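Local coordinates for photosystem II stability/assembly factor HCF136 (Cyanidioschyzon merolae, PDB 5OJ3), which is probably essential for building photosystem II, being required for assembly of an early intermediate that includes D2 and cytochrome b559, at residues I123-K128 against K413-Q418; Y267-I272 against P287-F292; I328-R333 against I352-V357. All blocks are in the same frame, centred on the assembly; numbering follows the deposited sequence.

Contact 1: I123-K128 against K413-Q418; sequences IDFSQK and KFFGSQ
Lys-413, in strand 409-414, and Phe-415, just past its end, meet Ile-123, Asp-124 and Phe-125 on the first strand of the next propeller blade, and they illustrate how blades can meet through side chains where their backbones run too far apart to pair. Lys-413 comes first. With CG anti to the backbone N (chi1 -167°) its chain runs out almost straight, passes Ile-123 CG2 with CD at 4.2 Å, and bends only at the last torsion to bring NZ within 3.1 Å of Ile-123 O. The ammonium group lies 31° out of the carbonyl plane. The same NZ forms a salt bridge with Asp-122, so one charge grips both a side chain and a backbone oxygen of the neighbouring blade.

Phe-415 follows and meets three consecutive residues. Its edge is turned to oxygen: CZ is 3.3 Å from Ile-123 O, in the ring plane, and CE2 faces Asp-124 OD1, whose carboxylate lies at a small tilt to the ring. Over one face stands the edge of Phe-125, its CD2 about 4.0 Å above the ring centre, in a T-shaped pair with planes at 86° and centroids 5.4 Å apart. Asp-124 is steadied by a weak bond from Phe-125 N to OD1 and by Phe-175 N, which donates to OD2.

Within its own blade, strand 120-125 pairs with 133-137; on its flanks it meets 409-414, an edge strand of the blade that 109-111 completes, and 169-176, whose Val-173 and Phe-175 receive Asp-124 and Ser-126.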
ATOM      1  N   ILE A 123      -4.003  -3.184  -8.291  1.00 50.11           N
ATOM      2  CA  ILE A 123      -3.950  -4.250  -9.284  1.00 52.68           C
ATOM      3  C   ILE A 123      -3.327  -5.470  -8.621  1.00 54.35           C
ATOM      4  O   ILE A 123      -2.382  -5.349  -7.836  1.00 56.43           O
ATOM      5  CB  ILE A 123      -3.166  -3.799 -10.538  1.00 53.69           C
ATOM      6  CG1 ILE A 123      -3.183  -4.878 -11.621  1.00 56.81           C
ATOM      7  CG2 ILE A 123      -1.741  -3.393 -10.180  1.00 51.10           C
ATOM      8  CD1 ILE A 123      -2.531  -4.439 -12.911  1.00 60.31           C
ATOM      9  N   ASP A 124      -3.871  -6.649  -8.918  1.00 53.14           N
ATOM     10  CA  ASP A 124      -3.313  -7.889  -8.396  1.00 50.20           C
ATOM     11  C   ASP A 124      -3.588  -9.005  -9.394  1.00 48.93           C
ATOM     12  O   ASP A 124      -4.478  -8.898 -10.240  1.00 49.34           O
ATOM     13  CB  ASP A 124      -3.890  -8.234  -7.014  1.00 50.08           C
ATOM     14  CG  ASP A 124      -3.091  -9.313  -6.296  1.00 48.65           C
ATOM     15  OD1 ASP A 124      -1.938  -9.567  -6.697  1.00 48.35           O
ATOM     16  OD2 ASP A 124      -3.611  -9.904  -5.327  1.00 46.70           O
ATOM     17  N   PHE A 125      -2.815 -10.086  -9.280  1.00 47.29           N
ATOM     18  CA  PHE A 125      -2.842 -11.162 -10.259  1.00 46.71           C
ATOM     19  C   PHE A 125      -3.116 -12.500  -9.586  1.00 46.39           C
ATOM     20  O   PHE A 125      -2.599 -12.780  -8.500  1.00 45.76           O
ATOM     21  CB  PHE A 125      -1.520 -11.227 -11.034  1.00 47.22           C
ATOM     22  CG  PHE A 125      -1.407 -10.192 -12.117  1.00 50.30           C
ATOM     23  CD1 PHE A 125      -1.903 -10.440 -13.385  1.00 51.88           C
ATOM     24  CD2 PHE A 125      -0.814  -8.967 -11.864  1.00 52.06           C
ATOM     25  CE1 PHE A 125      -1.808  -9.487 -14.382  1.00 52.86           C
ATOM     26  CE2 PHE A 125      -0.715  -8.010 -12.857  1.00 53.22           C
ATOM     27  CZ  PHE A 125      -1.213  -8.271 -14.117  1.00 52.61           C
ATOM     28  N   SER A 126      -3.939 -13.315 -10.245  1.00 49.10           N
ATOM     29  CA  SER A 126      -4.216 -14.672  -9.791  1.00 50.08           C
ATOM     30  C   SER A 126      -2.939 -15.501  -9.695  1.00 52.40           C
ATOM     31  O   SER A 126      -2.023 -15.361 -10.509  1.00 49.57           O
ATOM     32  CB  SER A 126      -5.208 -15.348 -10.735  1.00 52.79           C
ATOM     33  OG  SER A 126      -5.079 -16.759 -10.678  1.00 55.18           O
ATOM     34  N   GLN A 127      -2.887 -16.373  -8.684  1.00 51.84           N
ATOM     35  CA  GLN A 127      -1.738 -17.250  -8.496  1.00 50.69           C
ATOM     36  C   GLN A 127      -1.782 -18.465  -9.415  1.00 52.06           C
ATOM     37  O   GLN A 127      -0.727 -19.017  -9.752  1.00 52.67           O
ATOM     38  CB  GLN A 127      -1.661 -17.718  -7.043  1.00 46.89           C
ATOM     39  CG  GLN A 127      -0.806 -16.851  -6.141  1.00 44.89           C
ATOM     40  CD  GLN A 127      -0.645 -17.455  -4.761  1.00 43.90           C
ATOM     41  OE1 GLN A 127      -1.610 -17.940  -4.168  1.00 45.78           O
ATOM     42  NE2 GLN A 127       0.578 -17.437  -4.245  1.00 43.65           N
ATOM     43  N   LYS A 128      -2.976 -18.892  -9.830  1.00 54.80           N
ATOM     44  CA  LYS A 128      -3.102 -20.099 -10.641  1.00 60.19           C
ATOM     45  C   LYS A 128      -2.733 -19.832 -12.095  1.00 65.93           C
ATOM     46  O   LYS A 128      -2.071 -20.666 -12.729  1.00 67.99           O
ATOM     47  CB  LYS A 128      -4.528 -20.651 -10.519  1.00 59.13           C
ATOM     48  CG  LYS A 128      -5.074 -21.362 -11.741  1.00 62.80           C
ATOM     49  CD  LYS A 128      -6.044 -22.450 -11.301  1.00 63.94           C
ATOM     50  CE  LYS A 128      -7.154 -22.673 -12.313  1.00 66.82           C
ATOM     51  NZ  LYS A 128      -8.355 -23.295 -11.684  1.00 67.17           N
ATOM     52  N   LYS A 413       3.820  -0.873  -7.855  1.00 49.84           N
ATOM     53  CA  LYS A 413       3.641  -2.240  -7.375  1.00 42.91           C
ATOM     54  C   LYS A 413       4.372  -3.214  -8.283  1.00 51.46           C
ATOM     55  O   LYS A 413       4.116  -3.250  -9.489  1.00 53.57           O
ATOM     56  CB  LYS A 413       2.154  -2.590  -7.304  1.00 46.17           C
ATOM     57  CG  LYS A 413       1.825  -3.849  -6.540  1.00 48.79           C
ATOM     58  CD  LYS A 413       0.336  -4.081  -6.556  1.00 47.75           C
ATOM     59  CE  LYS A 413      -0.057  -5.093  -5.505  1.00 50.42           C
ATOM     60  NZ  LYS A 413      -1.390  -4.738  -4.939  1.00 51.75           N
ATOM     61  N   PHE A 414       5.280  -3.994  -7.708  1.00 54.31           N
ATOM     62  CA  PHE A 414       5.954  -5.059  -8.432  1.00 59.35           C
ATOM     63  C   PHE A 414       5.354  -6.412  -8.074  1.00 65.05           C
ATOM     64  O   PHE A 414       4.806  -6.602  -6.986  1.00 68.12           O
ATOM     65  CB  PHE A 414       7.457  -5.071  -8.132  1.00 59.71           C
ATOM     66  CG  PHE A 414       8.217  -3.947  -8.777  1.00 59.34           C
ATOM     67  CD1 PHE A 414       8.118  -2.654  -8.294  1.00 58.39           C
ATOM     68  CD2 PHE A 414       9.031  -4.188  -9.875  1.00 62.95           C
ATOM     69  CE1 PHE A 414       8.817  -1.620  -8.890  1.00 58.27           C
ATOM     70  CE2 PHE A 414       9.731  -3.157 -10.475  1.00 63.52           C
ATOM     71  CZ  PHE A 414       9.624  -1.872  -9.981  1.00 61.29           C
ATOM     72  N   PHE A 415       5.471  -7.354  -9.010  1.00 65.26           N
ATOM     73  CA  PHE A 415       5.157  -8.769  -8.794  1.00 67.89           C
ATOM     74  C   PHE A 415       6.387  -9.534  -9.261  1.00 68.91           C
ATOM     75  O   PHE A 415       6.468  -9.951 -10.419  1.00 72.42           O
ATOM     76  CB  PHE A 415       3.900  -9.221  -9.526  1.00 70.17           C
ATOM     77  CG  PHE A 415       2.652  -8.508  -9.103  1.00 68.28           C
ATOM     78  CD1 PHE A 415       2.368  -7.233  -9.554  1.00 56.19           C
ATOM     79  CD2 PHE A 415       1.759  -9.126  -8.243  1.00 70.92           C
ATOM     80  CE1 PHE A 415       1.211  -6.586  -9.157  1.00 54.46           C
ATOM     81  CE2 PHE A 415       0.606  -8.484  -7.842  1.00 68.44           C
ATOM     82  CZ  PHE A 415       0.329  -7.213  -8.303  1.00 63.44           C
ATOM     83  N   GLY A 416       7.332  -9.726  -8.353  1.00 67.52           N
ATOM     84  CA  GLY A 416       8.657 -10.156  -8.737  1.00 66.31           C
ATOM     85  C   GLY A 416       9.400  -9.002  -9.383  1.00 65.49           C
ATOM     86  O   GLY A 416       8.881  -7.899  -9.548  1.00 63.68           O
ATOM     87  N   SER A 417      10.646  -9.270  -9.757  1.00 66.81           N
ATOM     88  CA  SER A 417      11.487  -8.221 -10.318  1.00 63.23           C
ATOM     89  C   SER A 417      11.233  -7.976 -11.801  1.00 63.38           C
ATOM     90  O   SER A 417      11.873  -7.089 -12.378  1.00 61.79           O
ATOM     91  CB  SER A 417      12.965  -8.557 -10.097  1.00 65.11           C
ATOM     92  OG  SER A 417      13.430  -9.483 -11.062  1.00 72.50           O
ATOM     93  N   GLN A 418      10.326  -8.724 -12.431  1.00 65.77           N
ATOM     94  CA  GLN A 418      10.103  -8.619 -13.866  1.00 69.28           C
ATOM     95  C   GLN A 418       8.674  -8.256 -14.244  1.00 69.52           C
ATOM     96  O   GLN A 418       8.366  -8.180 -15.439  1.00 70.52           O
ATOM     97  CB  GLN A 418      10.509  -9.920 -14.568  1.00 75.86           C
ATOM     98  CG  GLN A 418      11.921 -10.355 -14.235  1.00 78.22           C
ATOM     99  CD  GLN A 418      12.953  -9.617 -15.063  1.00 79.84           C
ATOM    100  OE1 GLN A 418      13.609  -8.694 -14.577  1.00 77.87           O
ATOM    101  NE2 GLN A 418      13.095 -10.010 -16.324  1.00 83.95           N
TER

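Contact 2: Y267-I272 against P287-F292; sequences YFTGSI and PSRGNF
The type I beta turn from Pro-287 to Gly-290, at the hairpin between strands 283-287 and 292-296 of one propeller blade, is packed against the loop that leads into strand 272-273. Phe-268 carries the apolar half of this contact. Its CG lies anti to the backbone N (chi1 -178°), which carries the ring to the turn: CE1 presents the ring edge to Pro-287 CB, in plane at 3.3 Å, and also meets Phe-292 CZ at 4.0 Å. Pro-287 in turn sets CG over the centre of the Phe-292 ring in a CH-pi contact, while Ile-262 and Leu-254 pack on both phenylalanines. An alanine in place of Phe-268 would probably open a gap between the turn and helix 250-254 and deprive Pro-287 CB and Phe-292 CZ of their shared neighbour.

The polar half rests on weak bonds. Gly-270 sits at the centre of an inverse gamma turn, just past Thr-269, whose OG1 rests against Ser-288 CB. Beyond it, Ile-272 and Pro-287 form an antiparallel non-hydrogen-bonded pair with diverging side chains. Ser-271 OG is hydrogen-bonded to Ser-228 OG, whereas Ser-271 O receives two weak bonds from one residue, Ser-288 OG at 3.0 Å and Ser-288 N at 3.2 Å.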
ATOM      1  N   TYR A 267      -3.148  16.350  19.090  1.00155.09           N
ATOM      2  CA  TYR A 267      -4.220  15.448  19.476  1.00146.80           C
ATOM      3  C   TYR A 267      -4.516  14.523  18.302  1.00136.50           C
ATOM      4  O   TYR A 267      -4.466  14.941  17.141  1.00137.42           O
ATOM      5  CB  TYR A 267      -5.472  16.224  19.887  1.00151.23           C
ATOM      6  CG  TYR A 267      -6.761  15.558  19.474  1.00150.98           C
ATOM      7  CD1 TYR A 267      -7.254  14.462  20.171  1.00150.13           C
ATOM      8  CD2 TYR A 267      -7.483  16.022  18.383  1.00152.93           C
ATOM      9  CE1 TYR A 267      -8.432  13.846  19.790  1.00150.02           C
ATOM     10  CE2 TYR A 267      -8.660  15.414  17.996  1.00153.09           C
ATOM     11  CZ  TYR A 267      -9.131  14.328  18.702  1.00151.59           C
ATOM     12  OH  TYR A 267     -10.305  13.722  18.317  1.00152.25           O
ATOM     13  N   PHE A 268      -4.823  13.266  18.609  1.00124.65           N
ATOM     14  CA  PHE A 268      -4.863  12.215  17.598  1.00111.18           C
ATOM     15  C   PHE A 268      -6.236  12.149  16.943  1.00111.32           C
ATOM     16  O   PHE A 268      -7.197  11.652  17.542  1.00115.55           O
ATOM     17  CB  PHE A 268      -4.491  10.865  18.208  1.00101.24           C
ATOM     18  CG  PHE A 268      -4.477   9.740  17.213  1.00 93.07           C
ATOM     19  CD1 PHE A 268      -3.522   9.695  16.215  1.00 90.33           C
ATOM     20  CD2 PHE A 268      -5.417   8.728  17.274  1.00 89.81           C
ATOM     21  CE1 PHE A 268      -3.509   8.663  15.297  1.00 86.50           C
ATOM     22  CE2 PHE A 268      -5.401   7.691  16.357  1.00 86.02           C
ATOM     23  CZ  PHE A 268      -4.449   7.662  15.367  1.00 84.42           C
ATOM     24  N   THR A 269      -6.324  12.646  15.712  1.00108.03           N
ATOM     25  CA  THR A 269      -7.418  12.272  14.827  1.00104.96           C
ATOM     26  C   THR A 269      -7.382  10.764  14.630  1.00 99.67           C
ATOM     27  O   THR A 269      -6.365  10.213  14.196  1.00 95.19           O
ATOM     28  CB  THR A 269      -7.298  12.996  13.490  1.00108.03           C
ATOM     29  OG1 THR A 269      -6.106  12.572  12.818  1.00105.12           O
ATOM     30  CG2 THR A 269      -7.242  14.502  13.706  1.00113.05           C
ATOM     31  N   GLY A 270      -8.488  10.094  14.936  1.00101.16           N
ATOM     32  CA  GLY A 270      -8.430   8.658  15.108  1.00 96.64           C
ATOM     33  C   GLY A 270      -8.555   7.802  13.865  1.00 86.43           C
ATOM     34  O   GLY A 270      -9.308   6.824  13.861  1.00 90.02           O
ATOM     35  N   SER A 271      -7.816   8.140  12.810  1.00 73.24           N
ATOM     36  CA  SER A 271      -7.715   7.272  11.648  1.00 65.86           C
ATOM     37  C   SER A 271      -6.257   7.151  11.227  1.00 62.10           C
ATOM     38  O   SER A 271      -5.410   7.971  11.591  1.00 61.46           O
ATOM     39  CB  SER A 271      -8.554   7.800  10.476  1.00 69.36           C
ATOM     40  OG  SER A 271      -9.927   7.864  10.816  1.00 73.08           O
ATOM     41  N   ILE A 272      -5.980   6.111  10.442  1.00 58.72           N
ATOM     42  CA  ILE A 272      -4.633   5.810   9.978  1.00 54.92           C
ATOM     43  C   ILE A 272      -4.609   5.828   8.454  1.00 52.58           C
ATOM     44  O   ILE A 272      -5.643   5.738   7.786  1.00 52.47           O
ATOM     45  CB  ILE A 272      -4.112   4.468  10.531  1.00 53.13           C
ATOM     46  CG1 ILE A 272      -4.829   3.294   9.864  1.00 34.22           C
ATOM     47  CG2 ILE A 272      -4.250   4.424  12.049  1.00 34.61           C
ATOM     48  CD1 ILE A 272      -4.449   1.944  10.433  1.00 32.10           C
ATOM     49  N   PRO A 287      -0.411   7.578  11.336  1.00 46.53           N
ATOM     50  CA  PRO A 287      -1.558   8.416  11.693  1.00 48.46           C
ATOM     51  C   PRO A 287      -1.839   9.462  10.627  1.00 51.07           C
ATOM     52  O   PRO A 287      -0.983   9.810   9.809  1.00 52.55           O
ATOM     53  CB  PRO A 287      -1.126   9.069  13.010  1.00 50.51           C
ATOM     54  CG  PRO A 287       0.360   8.922  13.054  1.00 50.41           C
ATOM     55  CD  PRO A 287       0.649   7.635  12.354  1.00 47.53           C
ATOM     56  N   SER A 288      -3.082   9.950  10.644  1.00 52.66           N
ATOM     57  CA  SER A 288      -3.558  10.874   9.617  1.00 55.78           C
ATOM     58  C   SER A 288      -2.642  12.083   9.466  1.00 59.06           C
ATOM     59  O   SER A 288      -2.437  12.582   8.354  1.00 61.96           O
ATOM     60  CB  SER A 288      -4.987  11.319   9.935  1.00 59.42           C
ATOM     61  OG  SER A 288      -5.906  10.260   9.729  1.00 59.14           O
ATOM     62  N   ARG A 289      -2.075  12.561  10.570  1.00 59.44           N
ATOM     63  CA  ARG A 289      -1.305  13.797  10.571  1.00 65.09           C
ATOM     64  C   ARG A 289       0.198  13.553  10.630  1.00 63.87           C
ATOM     65  O   ARG A 289       0.958  14.495  10.875  1.00 67.16           O
ATOM     66  CB  ARG A 289      -1.738  14.678  11.747  1.00 71.62           C
ATOM     67  CG  ARG A 289      -3.122  15.311  11.609  1.00 77.80           C
ATOM     68  CD  ARG A 289      -3.045  16.692  10.971  1.00 84.44           C
ATOM     69  NE  ARG A 289      -4.366  17.232  10.653  1.00 90.65           N
ATOM     70  CZ  ARG A 289      -5.070  18.026  11.455  1.00 95.16           C
ATOM     71  NH1 ARG A 289      -4.587  18.379  12.640  1.00 96.80           N
ATOM     72  NH2 ARG A 289      -6.261  18.466  11.074  1.00 97.72           N
ATOM     73  N   GLY A 290       0.642  12.317  10.410  1.00 60.87           N
ATOM     74  CA  GLY A 290       2.047  12.032  10.191  1.00 58.84           C
ATOM     75  C   GLY A 290       2.956  12.236  11.381  1.00 58.62           C
ATOM     76  O   GLY A 290       4.175  12.301  11.200  1.00 59.03           O
ATOM     77  N   ASN A 291       2.406  12.346  12.592  1.00 59.27           N
ATOM     78  CA  ASN A 291       3.212  12.743  13.744  1.00 62.11           C
ATOM     79  C   ASN A 291       4.143  11.624  14.196  1.00 59.30           C
ATOM     80  O   ASN A 291       5.153  11.884  14.862  1.00 59.04           O
ATOM     81  CB  ASN A 291       2.284  13.148  14.887  1.00 66.32           C
ATOM     82  CG  ASN A 291       1.124  13.990  14.413  1.00 73.53           C
ATOM     83  OD1 ASN A 291       1.273  15.177  14.146  1.00 79.91           O
ATOM     84  ND2 ASN A 291      -0.030  13.359  14.241  1.00 73.14           N
ATOM     85  N   PHE A 292       3.818  10.384  13.850  1.00 53.89           N
ATOM     86  CA  PHE A 292       4.605   9.208  14.193  1.00 50.07           C
ATOM     87  C   PHE A 292       4.226   8.128  13.186  1.00 44.58           C
ATOM     88  O   PHE A 292       3.624   8.418  12.148  1.00 41.81           O
ATOM     89  CB  PHE A 292       4.347   8.784  15.644  1.00 49.16           C
ATOM     90  CG  PHE A 292       2.903   8.511  15.943  1.00 47.64           C
ATOM     91  CD1 PHE A 292       2.044   9.538  16.282  1.00 44.37           C
ATOM     92  CD2 PHE A 292       2.401   7.222  15.882  1.00 49.48           C
ATOM     93  CE1 PHE A 292       0.717   9.285  16.543  1.00 43.66           C
ATOM     94  CE2 PHE A 292       1.071   6.970  16.150  1.00 48.22           C
ATOM     95  CZ  PHE A 292       0.230   8.006  16.483  1.00 45.33           C
TER

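Contact 3: I328-R333 against I352-V357; sequences IWETIR and IAFDMV
Strands 328-332 and 354-356 belong to one sheet but are separated in it by strand 336-340; their axes approach to 8.5 Å, with N-to-C directions 51° apart. What joins them is therefore mainly side-chain packing, centred on Glu-330 and Phe-354. The CG of Glu-330 is lodged between its own N and carbonyl carbon (chi1 71°), and the extended chain lays the carboxylate flat on the Phe-354 ring, the two planes only 9° apart. OE1 is 3.3 Å above the ring, over its centre, while Glu-330 CD lies closest to Phe-354 CD2.

Other residues frame this stack. Ile-328 CG2 packs on Phe-354 CZ at 4.1 Å, and its other branch puts CD1 4.3 Å from Ile-352 CD1. The backbone carbon of Trp-329 lies at the edge of the phenylalanine ring. Met-356 bends at chi2 to bring its methyl CE to Glu-330 OE2, and Ser-309 touches both of these side chains.

No hydrogen bond crosses between the segments, although a carboxylate is at the middle of the contact. Buried against a pi face and a methyl group, Glu-330 is in surroundings that would probably disfavour a full negative charge and could raise its pKa.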
ATOM      1  N   ILE A 328      12.517  -0.477   6.688  1.00 39.20           N
ATOM      2  CA  ILE A 328      11.377   0.399   6.451  1.00 38.44           C
ATOM      3  C   ILE A 328      11.858   1.598   5.650  1.00 38.01           C
ATOM      4  O   ILE A 328      12.971   2.090   5.868  1.00 38.17           O
ATOM      5  CB  ILE A 328      10.733   0.872   7.773  1.00 40.86           C
ATOM      6  CG1 ILE A 328      10.426  -0.314   8.688  1.00 42.00           C
ATOM      7  CG2 ILE A 328       9.486   1.693   7.510  1.00 39.69           C
ATOM      8  CD1 ILE A 328      10.140   0.090  10.120  1.00 41.69           C
ATOM      9  N   TRP A 329      11.024   2.067   4.729  1.00 38.06           N
ATOM     10  CA  TRP A 329      11.227   3.345   4.066  1.00 39.69           C
ATOM     11  C   TRP A 329      10.147   4.315   4.524  1.00 39.66           C
ATOM     12  O   TRP A 329       9.041   3.913   4.894  1.00 38.65           O
ATOM     13  CB  TRP A 329      11.190   3.209   2.539  1.00 39.65           C
ATOM     14  CG  TRP A 329       9.880   2.712   1.998  1.00 38.67           C
ATOM     15  CD1 TRP A 329       9.553   1.422   1.702  1.00 38.53           C
ATOM     16  CD2 TRP A 329       8.721   3.500   1.689  1.00 39.85           C
ATOM     17  NE1 TRP A 329       8.265   1.357   1.226  1.00 39.82           N
ATOM     18  CE2 TRP A 329       7.732   2.618   1.210  1.00 39.42           C
ATOM     19  CE3 TRP A 329       8.424   4.865   1.772  1.00 41.14           C
ATOM     20  CZ2 TRP A 329       6.469   3.056   0.816  1.00 38.92           C
ATOM     21  CZ3 TRP A 329       7.168   5.296   1.381  1.00 40.24           C
ATOM     22  CH2 TRP A 329       6.207   4.395   0.910  1.00 39.48           C
ATOM     23  N   GLU A 330      10.478   5.601   4.500  1.00 44.14           N
ATOM     24  CA  GLU A 330       9.524   6.637   4.859  1.00 46.23           C
ATOM     25  C   GLU A 330       9.673   7.801   3.896  1.00 48.79           C
ATOM     26  O   GLU A 330      10.746   8.032   3.331  1.00 50.16           O
ATOM     27  CB  GLU A 330       9.710   7.123   6.303  1.00 47.05           C
ATOM     28  CG  GLU A 330      10.965   7.940   6.537  1.00 51.93           C
ATOM     29  CD  GLU A 330      11.122   8.345   7.989  1.00 57.63           C
ATOM     30  OE1 GLU A 330      10.304   7.899   8.821  1.00 58.18           O
ATOM     31  OE2 GLU A 330      12.065   9.101   8.301  1.00 62.37           O
ATOM     32  N   THR A 331       8.578   8.528   3.712  1.00 46.68           N
ATOM     33  CA  THR A 331       8.563   9.727   2.894  1.00 47.51           C
ATOM     34  C   THR A 331       8.149  10.904   3.755  1.00 49.61           C
ATOM     35  O   THR A 331       7.099  10.868   4.403  1.00 48.33           O
ATOM     36  CB  THR A 331       7.586   9.586   1.728  1.00 44.42           C
ATOM     37  OG1 THR A 331       8.173   8.787   0.693  1.00 44.97           O
ATOM     38  CG2 THR A 331       7.219  10.955   1.184  1.00 54.12           C
ATOM     39  N   ILE A 332       8.965  11.929   3.762  1.00 54.47           N
ATOM     40  CA  ILE A 332       8.713  13.101   4.580  1.00 57.03           C
ATOM     41  C   ILE A 332       8.069  14.148   3.679  1.00 60.31           C
ATOM     42  O   ILE A 332       8.340  14.200   2.471  1.00 53.42           O
ATOM     43  CB  ILE A 332      10.031  13.596   5.212  1.00 58.06           C
ATOM     44  CG1 ILE A 332      10.781  12.456   5.926  1.00 56.30           C
ATOM     45  CG2 ILE A 332       9.763  14.654   6.222  1.00 52.49           C
ATOM     46  CD1 ILE A 332       9.937  11.591   6.859  1.00 52.70           C
ATOM     47  N   ARG A 333       7.209  14.993   4.247  1.00 60.72           N
ATOM     48  CA  ARG A 333       6.592  16.021   3.420  1.00 65.73           C
ATOM     49  C   ARG A 333       7.635  17.020   2.940  1.00 69.03           C
ATOM     50  O   ARG A 333       8.585  17.352   3.654  1.00 69.65           O
ATOM     51  CB  ARG A 333       5.429  16.707   4.140  1.00 69.69           C
ATOM     52  CG  ARG A 333       4.244  15.768   4.216  1.00 70.41           C
ATOM     53  CD  ARG A 333       2.923  16.321   4.699  1.00 75.44           C
ATOM     54  NE  ARG A 333       2.829  16.539   6.134  1.00 77.25           N
ATOM     55  CZ  ARG A 333       1.684  16.458   6.804  1.00 78.83           C
ATOM     56  NH1 ARG A 333       0.571  16.136   6.162  1.00 79.22           N
ATOM     57  NH2 ARG A 333       1.650  16.665   8.109  1.00 79.59           N
ATOM     58  N   ILE A 352      13.442   3.920  16.309  1.00 57.68           N
ATOM     59  CA  ILE A 352      13.996   3.451  15.040  1.00 51.74           C
ATOM     60  C   ILE A 352      14.632   4.610  14.279  1.00 49.04           C
ATOM     61  O   ILE A 352      13.974   5.616  13.988  1.00 46.71           O
ATOM     62  CB  ILE A 352      12.910   2.773  14.196  1.00 49.38           C
ATOM     63  CG1 ILE A 352      12.091   1.808  15.057  1.00 48.33           C
ATOM     64  CG2 ILE A 352      13.531   2.064  13.003  1.00 49.66           C
ATOM     65  CD1 ILE A 352      11.137   0.940  14.266  1.00 45.31           C
ATOM     66  N   ALA A 353      15.914   4.471  13.950  1.00 50.88           N
ATOM     67  CA  ALA A 353      16.676   5.530  13.295  1.00 49.20           C
ATOM     68  C   ALA A 353      16.663   5.317  11.784  1.00 47.66           C
ATOM     69  O   ALA A 353      17.050   4.248  11.300  1.00 46.95           O
ATOM     70  CB  ALA A 353      18.112   5.561  13.815  1.00 50.53           C
ATOM     71  N   PHE A 354      16.215   6.329  11.042  1.00 47.99           N
ATOM     72  CA  PHE A 354      16.251   6.300   9.586  1.00 48.47           C
ATOM     73  C   PHE A 354      17.478   7.048   9.089  1.00 52.96           C
ATOM     74  O   PHE A 354      17.852   8.085   9.641  1.00 56.64           O
ATOM     75  CB  PHE A 354      15.007   6.932   8.949  1.00 46.63           C
ATOM     76  CG  PHE A 354      13.739   6.152   9.153  1.00 44.74           C
ATOM     77  CD1 PHE A 354      13.265   5.865  10.420  1.00 47.13           C
ATOM     78  CD2 PHE A 354      13.040   5.670   8.059  1.00 42.60           C
ATOM     79  CE1 PHE A 354      12.099   5.146  10.591  1.00 45.62           C
ATOM     80  CE2 PHE A 354      11.877   4.946   8.223  1.00 41.01           C
ATOM     81  CZ  PHE A 354      11.407   4.682   9.489  1.00 41.59           C
ATOM     82  N   ASP A 355      18.098   6.520   8.039  1.00 55.00           N
ATOM     83  CA  ASP A 355      19.212   7.189   7.379  1.00 59.97           C
ATOM     84  C   ASP A 355      18.650   8.034   6.242  1.00 58.73           C
ATOM     85  O   ASP A 355      18.145   7.496   5.252  1.00 54.81           O
ATOM     86  CB  ASP A 355      20.226   6.172   6.862  1.00 64.90           C
ATOM     87  CG  ASP A 355      20.919   5.418   7.981  1.00 72.48           C
ATOM     88  OD1 ASP A 355      20.935   5.923   9.123  1.00 75.21           O
ATOM     89  OD2 ASP A 355      21.445   4.315   7.714  1.00 75.76           O
ATOM     90  N   MET A 356      18.748   9.354   6.377  1.00 61.95           N
ATOM     91  CA  MET A 356      18.155  10.254   5.400  1.00 59.69           C
ATOM     92  C   MET A 356      18.996  10.311   4.132  1.00 59.14           C
ATOM     93  O   MET A 356      20.225  10.196   4.161  1.00 61.38           O
ATOM     94  CB  MET A 356      17.981  11.659   5.981  1.00 61.58           C
ATOM     95  CG  MET A 356      17.130  11.711   7.235  1.00 63.62           C
ATOM     96  SD  MET A 356      15.433  11.236   6.835  1.00 63.15           S
ATOM     97  CE  MET A 356      14.830  10.693   8.424  1.00 59.97           C
ATOM     98  N   VAL A 357      18.310  10.491   3.009  1.00 57.67           N
ATOM     99  CA  VAL A 357      18.925  10.485   1.691  1.00 60.69           C
ATOM    100  C   VAL A 357      18.460  11.727   0.942  1.00 64.18           C
ATOM    101  O   VAL A 357      17.388  12.273   1.217  1.00 63.17           O
ATOM    102  CB  VAL A 357      18.557   9.174   0.944  1.00 57.48           C
ATOM    103  CG1 VAL A 357      18.773   9.276  -0.561  1.00 60.22           C
ATOM    104  CG2 VAL A 357      19.338   8.002   1.521  1.00 55.74           C
TER

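From the N terminus, strand 109-111 joins the sheet of the last blade, which closes the ring; 120-125 then begins the next blade, and contact 1 ties the two blades together when 413-418 returns to it 285 residues later, enclosing a loop that holds both other contacts. Those two are local and follow in series: the segments of contact 2, in the blade of strands 283-287 and 292-296, are 15 residues apart at their closest ends, and those of contact 3, in the blade of 328-332, are 19 apart. They touch where Arg-333 packs against Arg-289, linking successive blades. Contacts 1 and 2 lie on opposite sides of the chain's centre, their centres about 31 Å apart.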